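Side-chain contacts in peptidylprolyl Isomerase (Naegleria fowleri, PDB 6B4P), which probably catalyses the cis-trans isomerisation of peptide bonds preceding proline, as expected of an FKBP-type peptidyl-prolyl isomerase: residues A[45-50]-A[56-61]; A[14-17]-A[23-26]. All coordinates share one frame; numbering follows the deposited sequence.

Interaction 1 (A[45-50]-A[56-61]); sequences HYTGTL and FDSSLD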
ATOM      1  N   HIS A  45       4.774  -7.142   2.586  1.00 15.61           N
ATOM      2  CA  HIS A  45       5.362  -7.423   1.289  1.00 16.67           C
ATOM      3  C   HIS A  45       4.544  -6.680   0.251  1.00 15.64           C
ATOM      4  O   HIS A  45       3.312  -6.631   0.344  1.00 16.51           O
ATOM      5  CB  HIS A  45       5.391  -8.923   0.988  1.00 17.17           C
ATOM      6  CG  HIS A  45       6.700  -9.565   1.314  1.00 17.74           C
ATOM      7  ND1 HIS A  45       7.906  -9.028   0.920  1.00 19.54           N
ATOM      8  CD2 HIS A  45       6.996 -10.698   1.996  1.00 21.78           C
ATOM      9  CE1 HIS A  45       8.889  -9.803   1.343  1.00 21.07           C
ATOM     10  NE2 HIS A  45       8.364 -10.821   2.001  1.00 26.34           N
ATOM     11  N   TYR A  46       5.221  -6.094  -0.736  1.00 12.74           N
ATOM     12  CA  TYR A  46       4.485  -5.296  -1.703  1.00 13.02           C
ATOM     13  C   TYR A  46       5.108  -5.421  -3.084  1.00 13.45           C
ATOM     14  O   TYR A  46       6.288  -5.735  -3.236  1.00 14.19           O
ATOM     15  CB  TYR A  46       4.449  -3.815  -1.302  1.00 14.95           C
ATOM     16  CG  TYR A  46       5.812  -3.180  -1.389  1.00 14.10           C
ATOM     17  CD1 TYR A  46       6.221  -2.514  -2.543  1.00 15.35           C
ATOM     18  CD2 TYR A  46       6.707  -3.273  -0.330  1.00 12.48           C
ATOM     19  CE1 TYR A  46       7.494  -1.959  -2.626  1.00 14.05           C
ATOM     20  CE2 TYR A  46       7.976  -2.725  -0.404  1.00 14.47           C
ATOM     21  CZ  TYR A  46       8.360  -2.062  -1.553  1.00 14.57           C
ATOM     22  OH  TYR A  46       9.612  -1.525  -1.647  1.00 18.08           O
ATOM     23  N   THR A  47       4.287  -5.135  -4.094  1.00 15.37           N
ATOM     24  CA  THR A  47       4.738  -4.956  -5.471  1.00 15.04           C
ATOM     25  C   THR A  47       4.100  -3.685  -6.013  1.00 13.50           C
ATOM     26  O   THR A  47       2.876  -3.539  -5.967  1.00 16.45           O
ATOM     27  CB  THR A  47       4.373  -6.159  -6.341  1.00 16.74           C
ATOM     28  OG1 THR A  47       4.998  -7.347  -5.822  1.00 18.55           O
ATOM     29  CG2 THR A  47       4.848  -5.948  -7.777  1.00 17.37           C
ATOM     30  N   GLY A  48       4.925  -2.760  -6.494  1.00 13.96           N
ATOM     31  CA  GLY A  48       4.453  -1.497  -7.039  1.00 14.64           C
ATOM     32  C   GLY A  48       4.581  -1.478  -8.551  1.00 15.20           C
ATOM     33  O   GLY A  48       5.628  -1.836  -9.101  1.00 15.92           O
ATOM     34  N   THR A  49       3.511  -1.024  -9.209  1.00 14.42           N
ATOM     35  CA  THR A  49       3.467  -0.870 -10.659  1.00 11.98           C
ATOM     36  C   THR A  49       2.873   0.482 -11.017  1.00 15.73           C
ATOM     37  O   THR A  49       2.100   1.060 -10.255  1.00 15.69           O
ATOM     38  CB  THR A  49       2.632  -1.971 -11.328  1.00 22.76           C
ATOM     39  OG1 THR A  49       1.290  -1.923 -10.835  1.00 30.61           O
ATOM     40  CG2 THR A  49       3.197  -3.335 -11.020  1.00 19.84           C
ATOM     41  N   LEU A  50       3.240   0.985 -12.190  1.00 15.25           N
ATOM     42  CA  LEU A  50       2.551   2.136 -12.748  1.00 15.79           C
ATOM     43  C   LEU A  50       1.212   1.685 -13.336  1.00 16.77           C
ATOM     44  O   LEU A  50       0.914   0.490 -13.405  1.00 17.19           O
ATOM     45  CB  LEU A  50       3.427   2.813 -13.800  1.00 15.57           C
ATOM     46  CG  LEU A  50       4.834   3.210 -13.328  1.00 17.84           C
ATOM     47  CD1 LEU A  50       5.610   3.882 -14.467  1.00 21.70           C
ATOM     48  CD2 LEU A  50       4.782   4.118 -12.092  1.00 20.42           C
ATOM     49  N   PHE A  56       7.757  -1.207 -10.885  1.00 16.81           N
ATOM     50  CA  PHE A  56       8.912  -0.400 -10.532  1.00 19.26           C
ATOM     51  C   PHE A  56       9.630  -0.863  -9.273  1.00 18.98           C
ATOM     52  O   PHE A  56      10.789  -0.491  -9.087  1.00 22.29           O
ATOM     53  CB  PHE A  56       8.531   1.088 -10.395  1.00 19.67           C
ATOM     54  CG  PHE A  56       7.500   1.382  -9.341  1.00 17.25           C
ATOM     55  CD1 PHE A  56       7.876   1.604  -8.021  1.00 17.95           C
ATOM     56  CD2 PHE A  56       6.154   1.469  -9.676  1.00 17.83           C
ATOM     57  CE1 PHE A  56       6.931   1.889  -7.061  1.00 15.71           C
ATOM     58  CE2 PHE A  56       5.196   1.761  -8.716  1.00 17.34           C
ATOM     59  CZ  PHE A  56       5.580   1.954  -7.403  1.00 16.07           C
ATOM     60  N   ASP A  57       9.005  -1.694  -8.435  1.00 20.59           N
ATOM     61  CA  ASP A  57       9.621  -2.070  -7.169  1.00 19.29           C
ATOM     62  C   ASP A  57       8.847  -3.233  -6.569  1.00 19.51           C
ATOM     63  O   ASP A  57       7.629  -3.321  -6.737  1.00 19.47           O
ATOM     64  CB  ASP A  57       9.634  -0.876  -6.202  1.00 23.67           C
ATOM     65  CG  ASP A  57      10.303  -1.187  -4.882  1.00 26.15           C
ATOM     66  OD1 ASP A  57      11.172  -2.080  -4.831  1.00 29.26           O
ATOM     67  OD2 ASP A  57       9.950  -0.513  -3.891  1.00 27.48           O
ATOM     68  N   SER A  58       9.560  -4.126  -5.875  1.00 17.10           N
ATOM     69  CA  SER A  58       8.889  -5.176  -5.116  1.00 16.70           C
ATOM     70  C   SER A  58       9.795  -5.673  -4.005  1.00 19.30           C
ATOM     71  O   SER A  58      10.970  -5.976  -4.243  1.00 23.17           O
ATOM     72  CB  SER A  58       8.489  -6.346  -6.019  1.00 22.93           C
ATOM     73  OG  SER A  58       7.889  -7.383  -5.258  1.00 23.55           O
ATOM     74  N   SER A  59       9.241  -5.777  -2.802  1.00 15.58           N
ATOM     75  CA  SER A  59       9.984  -6.376  -1.702  1.00 15.69           C
ATOM     76  C   SER A  59      10.166  -7.867  -1.901  1.00 21.62           C
ATOM     77  O   SER A  59      11.062  -8.452  -1.290  1.00 21.72           O
ATOM     78  CB  SER A  59       9.268  -6.120  -0.382  1.00 18.39           C
ATOM     79  OG  SER A  59       7.973  -6.685  -0.407  1.00 16.93           O
ATOM     80  N   LEU A  60       9.321  -8.491  -2.723  1.00 20.95           N
ATOM     81  CA  LEU A  60       9.480  -9.917  -2.987  1.00 27.77           C
ATOM     82  C   LEU A  60      10.726 -10.197  -3.813  1.00 30.35           C
ATOM     83  O   LEU A  60      11.312 -11.278  -3.696  1.00 34.97           O
ATOM     84  CB  LEU A  60       8.236 -10.463  -3.685  1.00 24.97           C
ATOM     85  CG  LEU A  60       6.968 -10.499  -2.827  1.00 27.68           C
ATOM     86  CD1 LEU A  60       5.776 -10.933  -3.652  1.00 34.30           C
ATOM     87  CD2 LEU A  60       7.147 -11.412  -1.619  1.00 30.05           C
ATOM     88  N   ASP A  61      11.147  -9.245  -4.650  1.00 27.53           N
ATOM     89  CA  ASP A  61      12.397  -9.428  -5.381  1.00 29.14           C
ATOM     90  C   ASP A  61      13.582  -9.497  -4.433  1.00 34.08           C
ATOM     91  O   ASP A  61      14.560 -10.199  -4.709  1.00 34.97           O
ATOM     92  CB  ASP A  61      12.604  -8.298  -6.389  1.00 34.06           C
ATOM     93  CG  ASP A  61      11.526  -8.252  -7.449  1.00 40.05           C
ATOM     94  OD1 ASP A  61      10.848  -9.280  -7.664  1.00 47.48           O
ATOM     95  OD2 ASP A  61      11.368  -7.186  -8.078  1.00 45.14           O
TER
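Tyr46 reaches across the hairpin to Ser59 and Asp57. From CB its ring swings between the backbone N and the carbonyl carbon (chi1 68°), which puts one ring face over the backbone N of Ser59 and points the hydroxyl at Asp57. On one flank CD2 lies near Ser59 OG, and CE2 is 3.6 Å from Ser59 CB; on the other, CE1 passes Asp57 OD2. At the tip, OH donates to Asp57 OD2 over a very short 2.5 Å; OD2 lies at the ring edge, with the carboxylate turned 75° from the ring plane. Tyr46 O takes two donors, Ser58 OG and Ser59 N. Ser59 OG accepts a bond from Tyr46 N at 2.8 Å and also bonds His45 ND1 at 2.7 Å, nearly straight at 171°, while Leu60 CD2 sits 3.5 Å from the centroid of the His45 ring, over its face. At the other end two residues, Phe56 and Asp57, stand opposite the single Gly48, a classic beta bulge, and the Phe56 ring lies over the glycine. Ser58 is the N-cap of the short, weakly bonded helix that follows, its OG accepting from Leu60 N. Arg62 bonds both Tyr46 OH and Asp57 OD1, and Trp79 meets the Tyr46 ring edge-to-face, a cluster consistent with the lining of the proline-binding active-site pocket known from FKBPs. Strand 41-50 runs between strands 55-58 and 117-126, with helix 59-62 directly after the hairpin.

Interaction 2 (A[14-17]-A[23-26]); sequences IPIS and KKKI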
ATOM      1  N   ILE A  14     -13.086  -1.278  -3.359  1.00 24.32           N
ATOM      2  CA  ILE A  14     -13.541  -0.848  -2.039  1.00 25.85           C
ATOM      3  C   ILE A  14     -12.918   0.517  -1.766  1.00 25.48           C
ATOM      4  O   ILE A  14     -11.689   0.618  -1.696  1.00 22.84           O
ATOM      5  CB  ILE A  14     -13.132  -1.853  -0.950  1.00 28.24           C
ATOM      6  CG1 ILE A  14     -13.728  -3.232  -1.237  1.00 30.32           C
ATOM      7  CG2 ILE A  14     -13.538  -1.354   0.434  1.00 32.86           C
ATOM      8  CD1 ILE A  14     -13.087  -4.344  -0.441  1.00 32.04           C
ATOM      9  N   PRO A  15     -13.705   1.581  -1.609  1.00 26.72           N
ATOM     10  CA  PRO A  15     -13.116   2.895  -1.323  1.00 26.20           C
ATOM     11  C   PRO A  15     -12.530   2.958   0.080  1.00 27.26           C
ATOM     12  O   PRO A  15     -13.094   2.417   1.035  1.00 29.72           O
ATOM     13  CB  PRO A  15     -14.302   3.862  -1.472  1.00 34.33           C
ATOM     14  CG  PRO A  15     -15.389   3.069  -2.149  1.00 39.61           C
ATOM     15  CD  PRO A  15     -15.170   1.651  -1.731  1.00 35.54           C
ATOM     16  N   ILE A  16     -11.389   3.634   0.196  1.00 24.84           N
ATOM     17  CA  ILE A  16     -10.698   3.832   1.468  1.00 25.12           C
ATOM     18  C   ILE A  16     -10.776   5.284   1.916  1.00 24.95           C
ATOM     19  O   ILE A  16     -11.115   5.576   3.064  1.00 28.96           O
ATOM     20  CB  ILE A  16      -9.228   3.370   1.375  1.00 23.44           C
ATOM     21  CG1 ILE A  16      -9.153   1.883   1.068  1.00 27.79           C
ATOM     22  CG2 ILE A  16      -8.491   3.659   2.683  1.00 26.03           C
ATOM     23  CD1 ILE A  16      -7.781   1.463   0.659  1.00 28.38           C
ATOM     24  N   SER A  17     -10.472   6.209   1.016  1.00 24.64           N
ATOM     25  CA  SER A  17     -10.513   7.630   1.318  1.00 27.21           C
ATOM     26  C   SER A  17     -11.917   8.189   1.132  1.00 30.20           C
ATOM     27  O   SER A  17     -12.763   7.606   0.449  1.00 29.66           O
ATOM     28  CB  SER A  17      -9.540   8.394   0.430  1.00 24.72           C
ATOM     29  OG  SER A  17      -9.879   8.216  -0.939  1.00 21.93           O
ATOM     30  N   LYS A  23      -8.426   3.351  -3.211  1.00 17.08           N
ATOM     31  CA  LYS A  23      -9.345   2.222  -3.164  1.00 15.83           C
ATOM     32  C   LYS A  23      -8.566   0.925  -3.284  1.00 15.60           C
ATOM     33  O   LYS A  23      -7.420   0.916  -3.742  1.00 14.86           O
ATOM     34  CB  LYS A  23     -10.383   2.336  -4.278  1.00 18.30           C
ATOM     35  CG  LYS A  23      -9.750   2.441  -5.658  1.00 18.25           C
ATOM     36  CD  LYS A  23     -10.770   2.691  -6.747  1.00 21.93           C
ATOM     37  CE  LYS A  23     -10.069   2.670  -8.083  1.00 24.81           C
ATOM     38  NZ  LYS A  23     -11.028   2.551  -9.210  1.00 30.21           N
ATOM     39  N   LYS A  24      -9.199  -0.178  -2.881  1.00 14.59           N
ATOM     40  CA  LYS A  24      -8.541  -1.476  -2.928  1.00 14.31           C
ATOM     41  C   LYS A  24      -9.507  -2.578  -3.343  1.00 19.03           C
ATOM     42  O   LYS A  24     -10.731  -2.452  -3.235  1.00 20.90           O
ATOM     43  CB  LYS A  24      -7.914  -1.846  -1.571  1.00 16.38           C
ATOM     44  CG  LYS A  24      -8.941  -2.299  -0.544  1.00 16.86           C
ATOM     45  CD  LYS A  24      -8.300  -2.619   0.822  1.00 17.09           C
ATOM     46  CE  LYS A  24      -9.357  -3.101   1.792  1.00 17.67           C
ATOM     47  NZ  LYS A  24      -8.795  -3.423   3.160  1.00 15.57           N
ATOM     48  N   LYS A  25      -8.922  -3.665  -3.841  1.00 16.33           N
ATOM     49  CA  LYS A  25      -9.600  -4.940  -4.046  1.00 17.80           C
ATOM     50  C   LYS A  25      -8.913  -5.966  -3.159  1.00 19.27           C
ATOM     51  O   LYS A  25      -7.679  -6.040  -3.150  1.00 21.00           O
ATOM     52  CB  LYS A  25      -9.532  -5.384  -5.509  1.00 20.14           C
ATOM     53  CG  LYS A  25     -10.339  -4.517  -6.472  1.00 26.41           C
ATOM     54  CD  LYS A  25      -9.845  -4.654  -7.908  1.00 33.91           C
ATOM     55  CE  LYS A  25      -9.769  -6.098  -8.362  1.00 46.94           C
ATOM     56  NZ  LYS A  25      -9.227  -6.184  -9.752  1.00 57.15           N
ATOM     57  N   ILE A  26      -9.694  -6.750  -2.415  1.00 18.91           N
ATOM     58  CA  ILE A  26      -9.109  -7.770  -1.554  1.00 18.27           C
ATOM     59  C   ILE A  26      -8.803  -8.993  -2.409  1.00 24.78           C
ATOM     60  O   ILE A  26      -9.677  -9.506  -3.116  1.00 26.62           O
ATOM     61  CB  ILE A  26     -10.035  -8.114  -0.376  1.00 21.93           C
ATOM     62  CG1 ILE A  26     -10.212  -6.878   0.510  1.00 25.15           C
ATOM     63  CG2 ILE A  26      -9.469  -9.273   0.440  1.00 21.82           C
ATOM     64  CD1 ILE A  26     -11.167  -7.066   1.667  1.00 29.94           C
TER
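Ile16 lays its CD1 methyl against the aliphatic stem of Lys24, 4.0 Å from Lys24 CB and about as close to Lys24 CG and CD, the two side chains crossing at about a right angle. CG1 of Ile16 stands beside its own backbone N, opposite the carbonyl carbon (chi1 -62°), and the chain runs on extended (chi2 167°), which carries CD1 over to the neighbouring strand. The same methyl also approaches the carbonyl carbon of Lys23. Farther along, Ile14 CD1 meets Ile26 CD1 at 3.9 Å and lies equally near Ile26 CG1, the two isoleucines meeting at a slant. Lys24 and Ile14 are a hydrogen-bonded antiparallel pair: Ile14 N donates to Lys24 O at 2.6 Å, and Lys24 N returns a bond of 2.9 Å to Ile14 O. The two strands form a beta hairpin; strand 23-26 pairs on its other side with strand 91-96, as the first strand does in FKBPs, and the short strand 14-15 extends the sheet by one more at its edge. Pro15, which has no N-H to give, stands in the adjoining non-hydrogen-bonded pair with Lys23, their side chains on the face away from Ile14 and Lys24; Pro15 CA comes 4.1 Å from Lys23 CB. Here Ile14 O also receives a CA-H...O contact from Lys23 CA at 3.2 Å. Beyond its hydrocarbon part, Lys24 stays extended to NZ, which forms a salt bridge with Glu90 and a hydrogen bond to Ser85, so the charge of this buried lysine is probably balanced by Glu90. Phe94 of strand 91-96 touches both Ile16 and Lys24. Trp13, just before the hairpin, makes cation-pi contacts with Lys23 and Lys25.

Overall arrangement
From the N terminus, interaction 2 comes first, bringing residues 14-17 back against 23-26 and closing the short loop between them. The chain then runs on to strand 41-50, turns after it, and returns along strand 55-58 into helix 59-62, where interaction 1 closes a second short loop. The two contacts stand in series: neither encloses nor crosses the other. They lie on opposite sides of the chain's centre, their own centres 19 Å apart and their nearest atoms about 11 Å apart. One sheet joins them, with strand 23-26 pairing to strand 91-96, that strand to 117-126, and 117-126 to strand 41-50.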